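Long-range contact in carbohydrate binding protein, putative, CPB33A (PDB 5FJQ), which is a copper-dependent lytic polysaccharide monooxygenase whose catalytic domain, the part modelled here, probably binds and oxidatively cleaves chitin, helping its bacterium use this polymer: residues Ser9-Asn21 / Cys27-Pro41. Sequence-based numbering, arbitrary orientation.
Sequences SRVIQCKENGIEN and CIAAKAAGNGGLYTP
The disulfide Cys14-Cys27 staples two short helices, 10-17 and 25-33, in the helical insertion that follows the first β-strand of this LPMO domain. Cys14 SG and Cys27 SG are bonded at 2.0 Å. The torsion about that bond, chi3 -86°, is close to the relaxed right angle. Beside it, Asn17 lays its OD1 over Cys27 CB, but that oxygen is chiefly taken by the backbone NH groups of Thr23 and His24, in the turn linking the helices. After helix 25-33 the chain doubles back through the 3-10 turn 36-39, and Leu38 packs between Ile19 and helix 10-17: its CD1 faces Cys14 CB, while Leu38 CD2 reaches Val11 O at 3.4 Å. Ile19, just past the first helix, and Leu38 run side by side in opposite senses, Ile19 CG1 to Leu38 CB at 3.6 Å. With chi2 extended (162°), Ile19 CD1 sits over the centre of the Tyr39 ring, a CH-pi contact 3.6 Å from its centroid. At the ring's edge, Tyr39 OH donates to Glu20 OE2 (2.8 Å) on the anti lone pair, with the carboxylate nearly coplanar with the ring. Asn35 ND2 gives a hydrogen to Ile19 O, 3.1 Å away, meeting a lone pair that lies in the plane of that carbonyl, which ties the loop after helix 10-17 to the one after helix 25-33. Such helical and loop insertions beside the β-sandwich core are a familiar feature of AA10 enzymes, and here Pro41 leads back toward that core. Pro41 CB meets Ile12 CD1 at 3.6 Å and also packs on Val11 CG2; both Ile12 and Pro41 also touch Tyr3 of strand 2-6, with the copper ion about 12 Å from the proline side chain.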
ATOM      1  N   SER A   9       5.859  -2.160  -3.257  1.00 19.74           N
ATOM      2  CA  SER A   9       5.034  -1.089  -2.723  1.00 18.23           C
ATOM      3  C   SER A   9       5.967   0.094  -2.607  1.00 19.74           C
ATOM      4  O   SER A   9       7.193  -0.051  -2.741  1.00 19.89           O
ATOM      5  CB  SER A   9       4.509  -1.407  -1.329  1.00 18.95           C
ATOM      6  OG  SER A   9       5.585  -1.480  -0.360  1.00 18.06           O
ATOM      7  N   ARG A  10       5.359   1.245  -2.419  1.00 16.96           N
ATOM      8  CA  ARG A  10       6.059   2.525  -2.323  1.00 16.03           C
ATOM      9  C   ARG A  10       7.086   2.534  -1.165  1.00 16.46           C
ATOM     10  O   ARG A  10       8.181   3.087  -1.345  1.00 15.84           O
ATOM     11  CB  ARG A  10       5.037   3.647  -2.091  1.00 14.86           C
ATOM     12  CG  ARG A  10       5.610   5.017  -2.398  1.00 15.04           C
ATOM     13  CD  ARG A  10       4.558   6.068  -2.289  1.00 17.20           C
ATOM     14  NE  ARG A  10       3.562   6.036  -3.341  1.00 15.41           N
ATOM     15  CZ  ARG A  10       2.524   6.903  -3.313  1.00 17.23           C
ATOM     16  NH1 ARG A  10       2.418   7.798  -2.317  1.00 13.69           N
ATOM     17  NH2 ARG A  10       1.620   6.918  -4.276  1.00 13.65           N
ATOM     18  N   VAL A  11       6.722   1.943   0.003  1.00 15.61           N
ATOM     19  CA  VAL A  11       7.664   1.877   1.154  1.00 14.16           C
ATOM     20  C   VAL A  11       8.872   0.966   0.713  1.00 13.39           C
ATOM     21  O   VAL A  11      10.013   1.195   1.092  1.00 12.66           O
ATOM     22  CB  VAL A  11       7.039   1.374   2.525  1.00 13.26           C
ATOM     23  CG1 VAL A  11       5.960   2.345   3.009  1.00 13.60           C
ATOM     24  CG2 VAL A  11       6.470  -0.075   2.441  1.00 11.79           C
ATOM     25  N   ILE A  12       8.630   0.036  -0.204  1.00 13.42           N
ATOM     26  CA  ILE A  12       9.744  -0.922  -0.630  1.00 13.01           C
ATOM     27  C   ILE A  12      10.615  -0.340  -1.779  1.00 14.89           C
ATOM     28  O   ILE A  12      11.869  -0.579  -1.906  1.00 15.33           O
ATOM     29  CB  ILE A  12       9.203  -2.310  -1.156  1.00 13.11           C
ATOM     30  CG1 ILE A  12       8.500  -3.129  -0.045  1.00 13.14           C
ATOM     31  CG2 ILE A  12      10.361  -3.139  -1.803  1.00 12.52           C
ATOM     32  CD1 ILE A  12       9.300  -3.396   1.198  1.00 12.99           C
ATOM     33  N   GLN A  13       9.937   0.322  -2.698  1.00 14.72           N
ATOM     34  CA  GLN A  13      10.622   1.092  -3.729  1.00 16.20           C
ATOM     35  C   GLN A  13      11.581   2.086  -3.067  1.00 16.54           C
ATOM     36  O   GLN A  13      12.785   2.149  -3.356  1.00 18.07           O
ATOM     37  CB  GLN A  13       9.597   1.800  -4.606  1.00 16.54           C
ATOM     38  CG  GLN A  13       8.836   0.852  -5.576  1.00 17.90           C
ATOM     39  CD  GLN A  13       9.719   0.341  -6.677  1.00 21.01           C
ATOM     40  OE1 GLN A  13      10.929   0.503  -6.606  1.00 21.59           O
ATOM     41  NE2 GLN A  13       9.123  -0.305  -7.724  1.00 23.38           N
ATOM     42  N   CYS A  14      11.062   2.863  -2.184  1.00 14.43           N
ATOM     43  CA  CYS A  14      11.984   3.849  -1.571  1.00 17.66           C
ATOM     44  C   CYS A  14      13.038   3.248  -0.581  1.00 17.84           C
ATOM     45  O   CYS A  14      14.193   3.731  -0.550  1.00 17.75           O
ATOM     46  CB  CYS A  14      11.223   5.030  -1.038  1.00 18.93           C
ATOM     47  SG  CYS A  14      10.679   6.275  -2.271  1.00 17.64           S
ATOM     48  N   LYS A  15      12.664   2.200   0.169  1.00 16.17           N
ATOM     49  CA  LYS A  15      13.638   1.520   1.019  1.00 15.65           C
ATOM     50  C   LYS A  15      14.864   1.160   0.211  1.00 16.13           C
ATOM     51  O   LYS A  15      15.993   1.522   0.544  1.00 14.67           O
ATOM     52  CB  LYS A  15      13.058   0.286   1.726  1.00 14.34           C
ATOM     53  CG  LYS A  15      14.123  -0.651   2.275  1.00 14.19           C
ATOM     54  CD  LYS A  15      13.525  -1.719   3.164  1.00 14.88           C
ATOM     55  CE  LYS A  15      12.870  -2.864   2.344  1.00 15.13           C
ATOM     56  NZ  LYS A  15      13.963  -3.827   1.891  1.00 16.97           N
ATOM     57  N   GLU A  16      14.617   0.552  -0.938  1.00 16.36           N
ATOM     58  CA  GLU A  16      15.664  -0.037  -1.726  1.00 15.78           C
ATOM     59  C   GLU A  16      16.455   1.033  -2.468  1.00 16.79           C
ATOM     60  O   GLU A  16      17.589   0.796  -2.913  1.00 17.98           O
ATOM     61  CB  GLU A  16      14.933  -0.958  -2.688  1.00 16.00           C
ATOM     62  CG  GLU A  16      14.611  -2.310  -2.054  1.00 18.65           C
ATOM     63  CD  GLU A  16      14.023  -3.278  -3.053  1.00 20.84           C
ATOM     64  OE1 GLU A  16      14.156  -3.026  -4.266  1.00 20.57           O
ATOM     65  OE2 GLU A  16      13.450  -4.279  -2.602  1.00 21.23           O
ATOM     66  N   ASN A  17      15.861   2.212  -2.637  1.00 14.79           N
ATOM     67  CA  ASN A  17      16.587   3.324  -3.244  1.00 16.19           C
ATOM     68  C   ASN A  17      17.540   3.986  -2.190  1.00 16.77           C
ATOM     69  O   ASN A  17      18.350   4.851  -2.558  1.00 15.88           O
ATOM     70  CB  ASN A  17      15.623   4.353  -3.793  1.00 19.09           C
ATOM     71  CG  ASN A  17      16.331   5.513  -4.499  1.00 23.77           C
ATOM     72  OD1 ASN A  17      16.283   6.682  -4.039  1.00 24.13           O
ATOM     73  ND2 ASN A  17      17.005   5.196  -5.618  1.00 25.83           N
ATOM     74  N   GLY A  18      17.436   3.585  -0.916  1.00 16.62           N
ATOM     75  CA  GLY A  18      18.322   4.151   0.171  1.00 15.48           C
ATOM     76  C   GLY A  18      17.548   5.087   1.088  1.00 19.55           C
ATOM     77  O   GLY A  18      17.078   6.172   0.667  1.00 20.09           O
ATOM     78  N   ILE A  19      17.396   4.673   2.347  1.00 17.43           N
ATOM     79  CA  ILE A  19      16.589   5.396   3.256  1.00 18.24           C
ATOM     80  C   ILE A  19      17.356   6.659   3.729  1.00 19.65           C
ATOM     81  O   ILE A  19      16.775   7.722   3.791  1.00 17.53           O
ATOM     82  CB  ILE A  19      16.191   4.531   4.468  1.00 17.08           C
ATOM     83  CG1 ILE A  19      15.312   3.350   4.010  1.00 14.97           C
ATOM     84  CG2 ILE A  19      15.489   5.396   5.532  1.00 17.05           C
ATOM     85  CD1 ILE A  19      15.231   2.213   5.044  1.00 15.66           C
ATOM     86  N   GLU A  20      18.655   6.519   4.012  1.00 21.05           N
ATOM     87  CA  GLU A  20      19.444   7.667   4.520  1.00 23.62           C
ATOM     88  C   GLU A  20      19.846   8.653   3.400  1.00 24.80           C
ATOM     89  O   GLU A  20      19.790   9.865   3.583  1.00 24.09           O
ATOM     90  CB  GLU A  20      20.679   7.158   5.322  1.00 25.64           C
ATOM     91  CG  GLU A  20      20.284   6.196   6.445  1.00 26.02           C
ATOM     92  CD  GLU A  20      19.211   6.800   7.350  1.00 27.79           C
ATOM     93  OE1 GLU A  20      19.157   8.037   7.386  1.00 30.07           O
ATOM     94  OE2 GLU A  20      18.397   6.087   7.997  1.00 26.36           O
ATOM     95  N   ASN A  21      20.231   8.114   2.254  1.00 24.77           N
ATOM     96  CA  ASN A  21      20.784   8.870   1.128  1.00 26.44           C
ATOM     97  C   ASN A  21      20.116   8.457  -0.166  1.00 23.85           C
ATOM     98  O   ASN A  21      20.764   7.998  -1.070  1.00 24.43           O
ATOM     99  CB  ASN A  21      22.280   8.617   0.990  1.00 31.95           C
ATOM    100  CG  ASN A  21      23.073   9.225   2.133  1.00 39.53           C
ATOM    101  OD1 ASN A  21      23.722   8.506   2.896  1.00 45.28           O
ATOM    102  ND2 ASN A  21      23.017  10.562   2.267  1.00 45.51           N
ATOM    103  N   CYS A  27      11.888   9.860  -3.512  1.00 14.18           N
ATOM    104  CA  CYS A  27      12.323   9.338  -2.217  1.00 15.32           C
ATOM    105  C   CYS A  27      13.126  10.387  -1.465  1.00 15.20           C
ATOM    106  O   CYS A  27      13.101  10.405  -0.255  1.00 17.78           O
ATOM    107  CB  CYS A  27      13.172   8.022  -2.370  1.00 13.81           C
ATOM    108  SG  CYS A  27      12.337   6.700  -3.315  1.00 19.29           S
ATOM    109  N   ILE A  28      13.867  11.239  -2.198  1.00 16.80           N
ATOM    110  CA  ILE A  28      14.575  12.373  -1.562  1.00 14.47           C
ATOM    111  C   ILE A  28      13.487  13.234  -0.890  1.00 15.57           C
ATOM    112  O   ILE A  28      13.629  13.686   0.289  1.00 15.39           O
ATOM    113  CB  ILE A  28      15.369  13.184  -2.613  1.00 15.58           C
ATOM    114  CG1 ILE A  28      16.564  12.307  -3.185  1.00 16.29           C
ATOM    115  CG2 ILE A  28      15.976  14.399  -1.947  1.00 16.56           C
ATOM    116  CD1 ILE A  28      17.252  12.967  -4.380  1.00 15.06           C
ATOM    117  N   ALA A  29      12.407  13.491  -1.620  1.00 14.44           N
ATOM    118  CA  ALA A  29      11.277  14.286  -1.017  1.00 14.66           C
ATOM    119  C   ALA A  29      10.690  13.542   0.230  1.00 16.69           C
ATOM    120  O   ALA A  29      10.566  14.139   1.307  1.00 17.39           O
ATOM    121  CB  ALA A  29      10.202  14.529  -2.026  1.00 13.34           C
ATOM    122  N   ALA A  30      10.388  12.247   0.056  1.00 19.11           N
ATOM    123  CA  ALA A  30       9.894  11.450   1.145  1.00 21.15           C
ATOM    124  C   ALA A  30      10.834  11.512   2.379  1.00 21.25           C
ATOM    125  O   ALA A  30      10.350  11.575   3.482  1.00 19.01           O
ATOM    126  CB  ALA A  30       9.636  10.025   0.714  1.00 18.38           C
ATOM    127  N   LYS A  31      12.160  11.444   2.185  1.00 21.69           N
ATOM    128  CA  LYS A  31      13.062  11.583   3.340  1.00 23.60           C
ATOM    129  C   LYS A  31      12.762  12.843   4.180  1.00 24.53           C
ATOM    130  O   LYS A  31      12.631  12.748   5.399  1.00 26.31           O
ATOM    131  CB  LYS A  31      14.549  11.462   2.976  1.00 24.30           C
ATOM    132  CG  LYS A  31      15.482  11.781   4.152  1.00 25.95           C
ATOM    133  CD  LYS A  31      16.822  11.062   3.945  1.00 24.64           C
ATOM    134  CE  LYS A  31      17.731  11.219   5.156  1.00 26.92           C
ATOM    135  NZ  LYS A  31      17.290  12.259   6.125  1.00 26.92           N
ATOM    136  N   ALA A  32      12.601  13.983   3.503  1.00 26.01           N
ATOM    137  CA  ALA A  32      12.396  15.284   4.120  1.00 26.69           C
ATOM    138  C   ALA A  32      11.040  15.345   4.860  1.00 25.05           C
ATOM    139  O   ALA A  32      10.946  15.960   5.927  1.00 22.91           O
ATOM    140  CB  ALA A  32      12.530  16.399   3.067  1.00 27.43           C
ATOM    141  N   ALA A  33      10.016  14.675   4.324  1.00 20.93           N
ATOM    142  CA  ALA A  33       8.697  14.644   4.977  1.00 19.31           C
ATOM    143  C   ALA A  33       8.523  13.572   6.124  1.00 19.62           C
ATOM    144  O   ALA A  33       7.604  13.663   6.941  1.00 21.76           O
ATOM    145  CB  ALA A  33       7.608  14.514   3.922  1.00 17.42           C
ATOM    146  N   GLY A  34       9.412  12.591   6.212  1.00 18.51           N
ATOM    147  CA  GLY A  34       9.248  11.529   7.237  1.00 18.65           C
ATOM    148  C   GLY A  34       9.394  10.172   6.586  1.00 19.79           C
ATOM    149  O   GLY A  34       8.458   9.699   5.897  1.00 20.09           O
ATOM    150  N   ASN A  35      10.584   9.554   6.717  1.00 17.66           N
ATOM    151  CA  ASN A  35      10.760   8.249   6.123  1.00 17.83           C
ATOM    152  C   ASN A  35      11.506   7.233   7.010  1.00 17.18           C
ATOM    153  O   ASN A  35      11.936   6.224   6.507  1.00 13.49           O
ATOM    154  CB  ASN A  35      11.488   8.342   4.795  1.00 19.94           C
ATOM    155  CG  ASN A  35      13.035   8.452   4.955  1.00 24.04           C
ATOM    156  OD1 ASN A  35      13.577   8.781   6.070  1.00 23.52           O
ATOM    157  ND2 ASN A  35      13.743   8.239   3.841  1.00 18.86           N
ATOM    158  N   GLY A  36      11.707   7.510   8.298  1.00 15.75           N
ATOM    159  CA  GLY A  36      12.525   6.551   9.057  1.00 18.39           C
ATOM    160  C   GLY A  36      11.691   5.267   9.286  1.00 18.78           C
ATOM    161  O   GLY A  36      12.225   4.216   9.644  1.00 16.73           O
ATOM    162  N   GLY A  37      10.363   5.345   9.106  1.00 18.54           N
ATOM    163  CA  GLY A  37       9.591   4.070   9.065  1.00 20.34           C
ATOM    164  C   GLY A  37       9.932   3.142   7.887  1.00 19.12           C
ATOM    165  O   GLY A  37       9.352   2.068   7.740  1.00 17.60           O
ATOM    166  N   LEU A  38      10.825   3.559   6.990  1.00 21.49           N
ATOM    167  CA  LEU A  38      11.106   2.753   5.813  1.00 17.96           C
ATOM    168  C   LEU A  38      11.934   1.537   6.157  1.00 20.18           C
ATOM    169  O   LEU A  38      12.042   0.609   5.325  1.00 17.06           O
ATOM    170  CB  LEU A  38      11.772   3.554   4.675  1.00 21.16           C
ATOM    171  CG  LEU A  38      10.989   4.600   3.867  1.00 19.80           C
ATOM    172  CD1 LEU A  38      11.920   5.360   2.951  1.00 20.34           C
ATOM    173  CD2 LEU A  38       9.906   3.893   3.077  1.00 20.52           C
ATOM    174  N   TYR A  39      12.518   1.525   7.358  1.00 17.46           N
ATOM    175  CA  TYR A  39      13.270   0.349   7.869  1.00 16.30           C
ATOM    176  C   TYR A  39      12.324  -0.786   8.281  1.00 15.58           C
ATOM    177  O   TYR A  39      12.736  -1.929   8.560  1.00 13.80           O
ATOM    178  CB  TYR A  39      14.030   0.782   9.145  1.00 18.46           C
ATOM    179  CG  TYR A  39      15.317   1.415   8.798  1.00 19.91           C
ATOM    180  CD1 TYR A  39      16.427   0.631   8.375  1.00 23.03           C
ATOM    181  CD2 TYR A  39      15.436   2.789   8.795  1.00 20.48           C
ATOM    182  CE1 TYR A  39      17.613   1.251   8.004  1.00 23.43           C
ATOM    183  CE2 TYR A  39      16.615   3.403   8.437  1.00 20.78           C
ATOM    184  CZ  TYR A  39      17.695   2.633   8.070  1.00 21.48           C
ATOM    185  OH  TYR A  39      18.820   3.311   7.711  1.00 23.49           O
ATOM    186  N   THR A  40      11.042  -0.434   8.463  1.00 15.17           N
ATOM    187  CA  THR A  40      10.080  -1.420   9.017  1.00 16.38           C
ATOM    188  C   THR A  40       8.800  -1.419   8.146  1.00 17.23           C
ATOM    189  O   THR A  40       7.701  -1.125   8.618  1.00 17.76           O
ATOM    190  CB  THR A  40       9.704  -1.136  10.499  1.00 19.12           C
ATOM    191  OG1 THR A  40       9.180   0.164  10.583  1.00 18.64           O
ATOM    192  CG2 THR A  40      10.853  -1.253  11.467  1.00 15.95           C
ATOM    193  N   PRO A  41       8.971  -1.703   6.843  1.00 18.41           N
ATOM    194  CA  PRO A  41       7.909  -1.744   5.826  1.00 17.31           C
ATOM    195  C   PRO A  41       6.716  -2.657   6.174  1.00 18.19           C
ATOM    196  O   PRO A  41       5.580  -2.403   5.707  1.00 17.40           O
ATOM    197  CB  PRO A  41       8.654  -2.267   4.600  1.00 17.80           C
ATOM    198  CG  PRO A  41       9.803  -3.070   5.161  1.00 16.43           C
ATOM    199  CD  PRO A  41      10.258  -2.152   6.293  1.00 17.50           C
TER